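Long-range contact in NADPH-flavin oxidoreductase (Helicobacter pylori, PDB 2H0U), which binds FMN and probably acts as a flavin-dependent oxidoreductase of the nitroreductase family, drawing electrons from NADH or NADPH: residues Q141-M146 and V188-C193. Numbering follows the deposited sequence.
Sequences QTYIQM and VSVMAC. With FMN (flavin mononucleotide), chain B.
S189 and V190 both send their side chains to the helix, although neighbours in a strand normally alternate: the two form a classic beta bulge, both facing Y83 of strand 79-86. S189 has the helix-like backbone angles that make the kink (psi -53°). Its OG lies 2.5 Å from T142 OG1, a very short hydroxyl pair. S139, one turn earlier on helix 131-155, takes part twice: its O hydrogen-bonds T142 OG1 and its OG hydrogen-bonds S189 OG. S189 OG also lies near the plane of the Y143 ring, at its edge, 3.8 Å from CE1. V190 crosses that ring obliquely, with CB 3.7 Å from CE1 and CG2 3.6 Å from OH. The Y143 hydroxyl itself hydrogen-bonds E164 OE2. Y143 touches a second bound FMN, distinct from the chain B flavin that I144 CD1 and Q141 OE1 approach. One turn on, selenomethionine M146 extends with CG anti to its backbone N (chi1 170°) and bends only at the end, bringing SE to 3.8 Å from V190 CG1 and 4.0 Å from A192 CB. Helix and strand run nearly parallel, 16° apart, their axes 8.6 Å at closest. The bulge thus lets one hydroxyl and one isopropyl group meet the helix together, joining a buried polar network to apolar packing beside Y143 of the flavin pocket.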
# COMPACT_ATOMS: atom_id res chain seq x y z
N GLN A 141 -3.60 -3.15 -3.67
CA GLN A 141 -4.52 -2.01 -3.57
C GLN A 141 -4.97 -1.87 -2.11
O GLN A 141 -5.06 -0.75 -1.61
CB GLN A 141 -5.76 -2.19 -4.48
CG GLN A 141 -5.44 -2.71 -5.95
CD GLN A 141 -4.39 -1.88 -6.66
OE1 GLN A 141 -4.49 -0.65 -6.73
NE2 GLN A 141 -3.39 -2.55 -7.21
N THR A 142 -5.23 -2.98 -1.44
CA THR A 142 -5.62 -2.92 -0.03
C THR A 142 -4.52 -2.37 0.87
O THR A 142 -4.82 -1.85 1.96
CB THR A 142 -6.07 -4.29 0.59
OG1 THR A 142 -4.96 -5.22 0.65
CG2 THR A 142 -7.26 -4.88 -0.16
N TYR A 143 -3.27 -2.46 0.45
CA TYR A 143 -2.20 -1.88 1.31
C TYR A 143 -2.31 -0.36 1.28
O TYR A 143 -2.00 0.29 2.26
CB TYR A 143 -0.80 -2.37 0.90
CG TYR A 143 -0.42 -3.72 1.54
CD1 TYR A 143 -1.22 -4.85 1.34
CD2 TYR A 143 0.71 -3.85 2.37
CE1 TYR A 143 -0.91 -6.12 1.93
CE2 TYR A 143 1.06 -5.11 2.94
CZ TYR A 143 0.21 -6.22 2.71
OH TYR A 143 0.46 -7.45 3.25
N ILE A 144 -2.70 0.21 0.12
CA ILE A 144 -3.00 1.66 0.05
C ILE A 144 -4.15 2.00 1.02
O ILE A 144 -4.07 2.94 1.80
CB ILE A 144 -3.39 2.11 -1.38
CG1 ILE A 144 -2.27 1.77 -2.35
CG2 ILE A 144 -3.75 3.66 -1.39
CD1 ILE A 144 -2.71 2.09 -3.88
N GLN A 145 -5.20 1.21 0.96
CA GLN A 145 -6.38 1.44 1.80
C GLN A 145 -5.95 1.43 3.27
O GLN A 145 -6.33 2.30 4.04
CB GLN A 145 -7.39 0.31 1.53
CG GLN A 145 -8.69 0.43 2.25
CD GLN A 145 -9.64 -0.69 1.88
OE1 GLN A 145 -9.30 -1.88 1.94
NE2 GLN A 145 -10.81 -0.32 1.46
N MSE A 146 -5.19 0.42 3.67
CA MSE A 146 -4.74 0.30 5.07
C MSE A 146 -3.78 1.44 5.45
O MSE A 146 -3.90 2.04 6.53
CB MSE A 146 -4.07 -1.08 5.30
CG MSE A 146 -3.38 -1.15 6.65
SE MSE A 146 -2.33 -2.78 6.90
CE MSE A 146 -0.84 -2.39 5.67
N VAL A 188 -7.98 -13.29 2.44
CA VAL A 188 -7.48 -12.30 3.41
C VAL A 188 -6.19 -11.69 2.87
O VAL A 188 -5.29 -12.41 2.41
CB VAL A 188 -7.23 -12.95 4.80
CG1 VAL A 188 -6.54 -11.96 5.78
CG2 VAL A 188 -8.57 -13.46 5.42
N SER A 189 -6.11 -10.36 2.96
CA SER A 189 -4.98 -9.62 2.41
C SER A 189 -3.98 -9.22 3.48
O SER A 189 -2.78 -9.53 3.38
CB SER A 189 -5.49 -8.39 1.60
OG SER A 189 -4.37 -7.60 1.21
N VAL A 190 -4.47 -8.56 4.53
CA VAL A 190 -3.59 -8.02 5.59
C VAL A 190 -4.52 -7.62 6.74
O VAL A 190 -5.76 -7.64 6.56
CB VAL A 190 -2.71 -6.84 5.06
CG1 VAL A 190 -3.58 -5.61 4.63
CG2 VAL A 190 -1.55 -6.48 6.02
N MSE A 191 -3.96 -7.33 7.91
CA MSE A 191 -4.78 -6.82 9.02
C MSE A 191 -4.12 -5.57 9.60
O MSE A 191 -2.98 -5.25 9.31
CB MSE A 191 -4.96 -7.89 10.11
CG MSE A 191 -5.44 -9.23 9.59
SE MSE A 191 -5.57 -10.46 11.11
CE MSE A 191 -6.03 -12.06 10.05
N ALA A 192 -4.88 -4.83 10.40
CA ALA A 192 -4.33 -3.73 11.18
C ALA A 192 -5.16 -3.59 12.42
O ALA A 192 -6.37 -3.86 12.41
CB ALA A 192 -4.30 -2.41 10.40
N CYS A 193 -4.53 -3.14 13.49
CA CYS A 193 -5.29 -2.77 14.68
C CYS A 193 -5.13 -1.30 14.94
O CYS A 193 -4.16 -0.68 14.50
CB CYS A 193 -4.86 -3.59 15.89
SG CYS A 193 -3.20 -3.36 16.44
N1 FMN B . -4.43 6.39 -13.49
C2 FMN B . -3.92 6.52 -14.77
O2 FMN B . -4.40 7.36 -15.51
N3 FMN B . -2.91 5.71 -15.22
C4 FMN B . -2.41 4.73 -14.41
O4 FMN B . -1.41 4.10 -14.76
C4A FMN B . -2.96 4.56 -13.12
N5 FMN B . -2.47 3.58 -12.29
C5A FMN B . -2.92 3.46 -10.98
C6 FMN B . -2.35 2.45 -10.18
C7 FMN B . -2.81 2.33 -8.86
C7M FMN B . -1.97 1.54 -7.91
C8 FMN B . -3.84 3.15 -8.36
C8M FMN B . -4.11 3.18 -6.85
C9 FMN B . -4.39 4.13 -9.17
C9A FMN B . -3.94 4.28 -10.50
N10 FMN B . -4.50 5.25 -11.34
C10 FMN B . -3.96 5.41 -12.65
C1' FMN B . -5.60 6.17 -10.90
C2' FMN B . -6.91 5.42 -10.62
O2' FMN B . -7.66 5.38 -11.82
C3' FMN B . -7.66 6.22 -9.54
O3' FMN B . -6.91 6.22 -8.34
C4' FMN B . -9.03 5.68 -9.16
O4' FMN B . -9.88 5.81 -10.29
C5' FMN B . -9.68 6.37 -7.95
O5' FMN B . -9.81 7.76 -8.29
P FMN B . -9.13 8.87 -7.35
O1P FMN B . -7.68 8.48 -7.23
O2P FMN B . -9.28 10.20 -8.09
O3P FMN B . -9.80 8.92 -6.01